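Ethanolamine utilization protein EutJ (Carboxydothermus hydrogenoformans Z-2901, PDB 3H1Q) binds ATP within an actin-like ATPase fold and probably serves in ethanolamine utilization. Local coordinates at residues A[207-210]-A[211-215]; A[223-226]-A[227-230]. All coordinates share one frame; numbering follows the deposited sequence.

Contact 1: residues A[207-210]-A[211-215]; sequences RPVI and EKMAL
Met213, a selenomethionine, lies alongside Val209 on one face of helix 199-220, and both side chains point the same way. This is i to i+4 packing within an alpha-helix of the actin-like ATPase fold. The Met213 side chain leans back over the preceding turn. Met213 CB is 3.4 Å from the carbonyl O of Ile210. CG stands anti to its own carbonyl carbon (chi1 -69°). This turns Met213 CG back along the helix, 3.0 Å from Val209 O. Beyond CG the chain is extended (chi2 -169°), and Met213 SE is 4.2 Å from that same Val209 O. At the tip, methyl CE of Met213 meets CG1 of Val209 at 3.6 Å, an apolar contact. Both residues are buried. Helix 171-182 lies against this face: Leu174 touches both side chains, and His173 and Val177 touch Val209.

The backbone joins the two turns through four successive i to i+4 hydrogen bonds. Met213 N donates to Val209 O at 2.8 Å, with an N-H...O angle of 166°. Lys212 N donates to Pro208 O at 3.2 Å. Glu211 and Ala214 bond in the same way to Arg207 and Ile210. The helix is kinked at its earlier side, where Pro208 has no amide hydrogen to give and Val209 N makes no bond to the turn before.

Another face packs on helix 242-250. Phe249 there touches both Arg207 and Glu211, and Ile210 rests on Phe242. The side chains of Arg207 and Glu211 cross at about a right angle. Their opposite charges do not make contact: Arg207 NE is 5.9 Å from Glu211 OE2. Instead OE2 of Glu211 approaches the aliphatic CG of Arg207, at 3.9 Å.

Contact 2: residues A[223-226]-A[227-230]; sequences NYDQ and TLPV
Asp225 holds Thr227 by two hydrogen bonds, both to the same carboxylate oxygen. Thr227 OG1 donates to Asp225 OD1 at 2.8 Å, and OD1 accepts through its syn lone pair, on the side of the other carboxylate oxygen. Thr227 N also donates to Asp225 OD1, again at 2.8 Å. This second bond is bent, with an N-H...O angle of 145°. It comes from above the carboxylate plane, 51° out of it. Asp225 places its carboxylate there by setting CG anti to its backbone N (chi1 -176°), beside the carbonyl carbon and so near the chain that follows. Two donors on one oxygen limit how the carboxylate can rotate, and they would probably favour its charged form.

The side-chain oxygen of Asp225 bonded to the amide two residues on makes this an Asx turn. It lies at the surface, in the loop that leads from helix 199-220 to strand 230-233. Beyond the turn the chain enters edge strand 230-233, and Pro229 forms a backbone hydrogen bond with Ile142 of the neighbouring strand 141-146.

The apolar contacts centre on Leu228, which is buried just after the turn. Leu228 CD1 lies 3.8 Å from Asp225 CB. Leu228 CD1 is also 4.3 Å from Tyr224 CB, a looser approach. The leucine side chain touches Ile142 as well. With an alanine here, Asp225 CB and Ile142 would probably both lose their leucine partner, leaving a gap between the loop and strand 141-146. Tyr224 packs on Phe165.

Overall arrangement
Contacts 1 and 2 follow one another along the chain. Contact 1 lies within helix 199-220, and contact 2 lies in the loop that carries the chain from that helix to strand 230-233. Their centres are 19 Å apart and their nearest atoms about 9 Å, so they do not touch. Both belong to the FtsA-related part of this actin-like ATPase. Strand 230-233 is an outer strand of the four-stranded sheet and runs parallel to 141-146. The side chain of Met213 in contact 1 is about 8 Å from that of Lys193, an ATP-binding residue. Contact 1 thus passes near the nucleotide site, while contact 2 returns the chain to the sheet at the surface, away from it.

Contact 1: residues A[207-210]-A[211-215]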
loop_
_atom_site.group_PDB
_atom_site.type_symbol
_atom_site.label_atom_id
_atom_site.label_comp_id
_atom_site.label_asym_id
_atom_site.label_seq_id
_atom_site.Cartn_x
_atom_site.Cartn_y
_atom_site.Cartn_z
ATOM N N ARG A 207 20.956 0.539 1.590
ATOM C CA ARG A 207 21.016 -0.816 0.998
ATOM C C ARG A 207 20.930 -1.930 2.056
ATOM O O ARG A 207 20.159 -2.872 1.881
ATOM C CB ARG A 207 22.259 -0.967 0.061
ATOM C CG ARG A 207 22.570 -2.401 -0.491
ATOM C CD ARG A 207 23.687 -2.438 -1.594
ATOM N NE ARG A 207 23.317 -1.748 -2.845
ATOM C CZ ARG A 207 22.500 -2.238 -3.792
ATOM N NH1 ARG A 207 21.949 -3.447 -3.673
ATOM N NH2 ARG A 207 22.215 -1.510 -4.868
ATOM N N PRO A 208 21.705 -1.806 3.159
ATOM C CA PRO A 208 21.750 -2.795 4.241
ATOM C C PRO A 208 20.375 -3.283 4.710
ATOM O O PRO A 208 20.170 -4.494 4.877
ATOM C CB PRO A 208 22.461 -2.046 5.378
ATOM C CG PRO A 208 22.717 -0.653 4.883
ATOM C CD PRO A 208 22.663 -0.714 3.410
ATOM N N VAL A 209 19.444 -2.343 4.895
ATOM C CA VAL A 209 18.062 -2.658 5.274
ATOM C C VAL A 209 17.378 -3.569 4.237
ATOM O O VAL A 209 16.698 -4.545 4.621
ATOM C CB VAL A 209 17.220 -1.373 5.492
ATOM C CG1 VAL A 209 16.084 -1.632 6.465
ATOM C CG2 VAL A 209 18.098 -0.216 5.972
ATOM N N ILE A 210 17.579 -3.251 2.944
ATOM C CA ILE A 210 17.036 -4.040 1.821
ATOM C C ILE A 210 17.582 -5.473 1.820
ATOM O O ILE A 210 16.829 -6.429 1.578
ATOM C CB ILE A 210 17.336 -3.406 0.426
ATOM C CG1 ILE A 210 17.310 -1.871 0.480
ATOM C CG2 ILE A 210 16.430 -4.021 -0.689
ATOM C CD1 ILE A 210 16.131 -1.228 -0.176
ATOM N N GLU A 211 18.883 -5.615 2.087
ATOM C CA GLU A 211 19.503 -6.937 2.194
ATOM C C GLU A 211 18.696 -7.758 3.192
ATOM O O GLU A 211 18.134 -8.812 2.844
ATOM C CB GLU A 211 20.970 -6.847 2.669
ATOM C CG GLU A 211 21.883 -5.835 1.918
ATOM C CD GLU A 211 23.385 -5.918 2.289
ATOM O OE1 GLU A 211 23.837 -6.963 2.814
ATOM O OE2 GLU A 211 24.113 -4.925 2.043
ATOM N N LYS A 212 18.633 -7.224 4.419
ATOM C CA LYS A 212 17.872 -7.776 5.543
ATOM C C LYS A 212 16.461 -8.175 5.134
ATOM O O LYS A 212 16.032 -9.325 5.336
ATOM C CB LYS A 212 17.807 -6.739 6.672
ATOM C CG LYS A 212 16.916 -7.141 7.847
ATOM C CD LYS A 212 16.658 -5.973 8.814
ATOM C CE LYS A 212 15.866 -6.460 10.028
ATOM N NZ LYS A 212 16.496 -6.095 11.350
HETATM N N MSE A 213 15.756 -7.204 4.561
HETATM C CA MSE A 213 14.404 -7.406 4.082
HETATM C C MSE A 213 14.285 -8.664 3.227
HETATM O O MSE A 213 13.540 -9.599 3.573
HETATM C CB MSE A 213 13.951 -6.173 3.314
HETATM C CG MSE A 213 13.760 -4.971 4.230
HETATM SE SE MSE A 213 12.872 -3.425 3.402
HETATM C CE MSE A 213 12.893 -2.217 4.927
ATOM N N ALA A 214 15.065 -8.676 2.137
ATOM C CA ALA A 214 15.105 -9.766 1.139
ATOM C C ALA A 214 15.377 -11.158 1.718
ATOM O O ALA A 214 14.692 -12.133 1.383
ATOM C CB ALA A 214 16.120 -9.433 0.051
ATOM N N LEU A 215 16.371 -11.227 2.598
ATOM C CA LEU A 215 16.736 -12.477 3.260
ATOM C C LEU A 215 15.637 -12.994 4.196
ATOM O O LEU A 215 15.460 -14.212 4.355
ATOM C CB LEU A 215 18.088 -12.329 3.967
ATOM C CG LEU A 215 19.167 -11.918 2.944
ATOM C CD1 LEU A 215 20.444 -11.311 3.565
ATOM C CD2 LEU A 215 19.481 -13.065 1.976
#

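Contact 2: residues A[223-226]-A[227-230]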
loop_
_atom_site.group_PDB
_atom_site.type_symbol
_atom_site.label_atom_id
_atom_site.label_comp_id
_atom_site.label_asym_id
_atom_site.label_seq_id
_atom_site.Cartn_x
_atom_site.Cartn_y
_atom_site.Cartn_z
ATOM N N ASN A 223 10.292 -22.458 2.331
ATOM C CA ASN A 223 9.366 -23.556 2.600
ATOM C C ASN A 223 8.290 -23.684 1.515
ATOM O O ASN A 223 7.545 -24.677 1.480
ATOM C CB ASN A 223 8.747 -23.423 4.000
ATOM C CG ASN A 223 9.593 -24.097 5.082
ATOM O OD1 ASN A 223 10.746 -23.721 5.323
ATOM N ND2 ASN A 223 9.016 -25.103 5.741
ATOM N N TYR A 224 8.240 -22.693 0.617
ATOM C CA TYR A 224 7.222 -22.641 -0.434
ATOM C C TYR A 224 7.741 -22.673 -1.857
ATOM O O TYR A 224 8.828 -22.179 -2.172
ATOM C CB TYR A 224 6.320 -21.434 -0.248
ATOM C CG TYR A 224 5.519 -21.497 1.021
ATOM C CD1 TYR A 224 4.289 -22.163 1.058
ATOM C CD2 TYR A 224 5.992 -20.896 2.193
ATOM C CE1 TYR A 224 3.542 -22.217 2.231
ATOM C CE2 TYR A 224 5.259 -20.949 3.374
ATOM C CZ TYR A 224 4.030 -21.607 3.386
ATOM O OH TYR A 224 3.299 -21.668 4.554
ATOM N N ASP A 225 6.908 -23.267 -2.701
ATOM C CA ASP A 225 7.141 -23.447 -4.121
ATOM C C ASP A 225 7.953 -22.322 -4.786
ATOM O O ASP A 225 7.612 -21.137 -4.676
ATOM C CB ASP A 225 5.780 -23.609 -4.792
ATOM C CG ASP A 225 5.887 -23.902 -6.246
ATOM O OD1 ASP A 225 7.023 -24.030 -6.750
ATOM O OD2 ASP A 225 4.829 -24.009 -6.890
ATOM N N GLN A 226 9.019 -22.707 -5.484
ATOM C CA GLN A 226 9.888 -21.742 -6.160
ATOM C C GLN A 226 9.412 -21.339 -7.558
ATOM O O GLN A 226 9.866 -20.320 -8.097
ATOM C CB GLN A 226 11.322 -22.255 -6.224
ATOM C CG GLN A 226 12.012 -22.365 -4.871
ATOM C CD GLN A 226 12.019 -21.055 -4.125
ATOM O OE1 GLN A 226 11.510 -20.960 -3.002
ATOM N NE2 GLN A 226 12.582 -20.021 -4.755
ATOM N N THR A 227 8.505 -22.131 -8.138
ATOM C CA THR A 227 7.802 -21.741 -9.364
ATOM C C THR A 227 7.160 -20.373 -9.144
ATOM O O THR A 227 7.097 -19.557 -10.066
ATOM C CB THR A 227 6.695 -22.749 -9.751
ATOM O OG1 THR A 227 7.186 -24.072 -9.585
ATOM C CG2 THR A 227 6.272 -22.587 -11.199
ATOM N N LEU A 228 6.712 -20.125 -7.912
ATOM C CA LEU A 228 5.961 -18.918 -7.566
ATOM C C LEU A 228 6.627 -17.602 -7.969
ATOM O O LEU A 228 7.751 -17.299 -7.506
ATOM C CB LEU A 228 5.637 -18.884 -6.068
ATOM C CG LEU A 228 4.583 -19.863 -5.550
ATOM C CD1 LEU A 228 4.716 -20.026 -4.038
ATOM C CD2 LEU A 228 3.167 -19.421 -5.957
ATOM N N PRO A 229 5.934 -16.826 -8.840
ATOM C CA PRO A 229 6.322 -15.458 -9.168
ATOM C C PRO A 229 6.240 -14.602 -7.927
ATOM O O PRO A 229 5.566 -14.962 -6.970
ATOM C CB PRO A 229 5.273 -15.034 -10.193
ATOM C CG PRO A 229 4.854 -16.315 -10.824
ATOM C CD PRO A 229 4.807 -17.273 -9.680
ATOM N N VAL A 230 6.932 -13.478 -7.949
ATOM C CA VAL A 230 7.154 -12.694 -6.753
ATOM C C VAL A 230 6.939 -11.215 -7.038
ATOM O O VAL A 230 7.570 -10.630 -7.928
ATOM C CB VAL A 230 8.551 -12.954 -6.203
ATOM C CG1 VAL A 230 8.894 -11.989 -5.091
ATOM C CG2 VAL A 230 8.630 -14.374 -5.729
#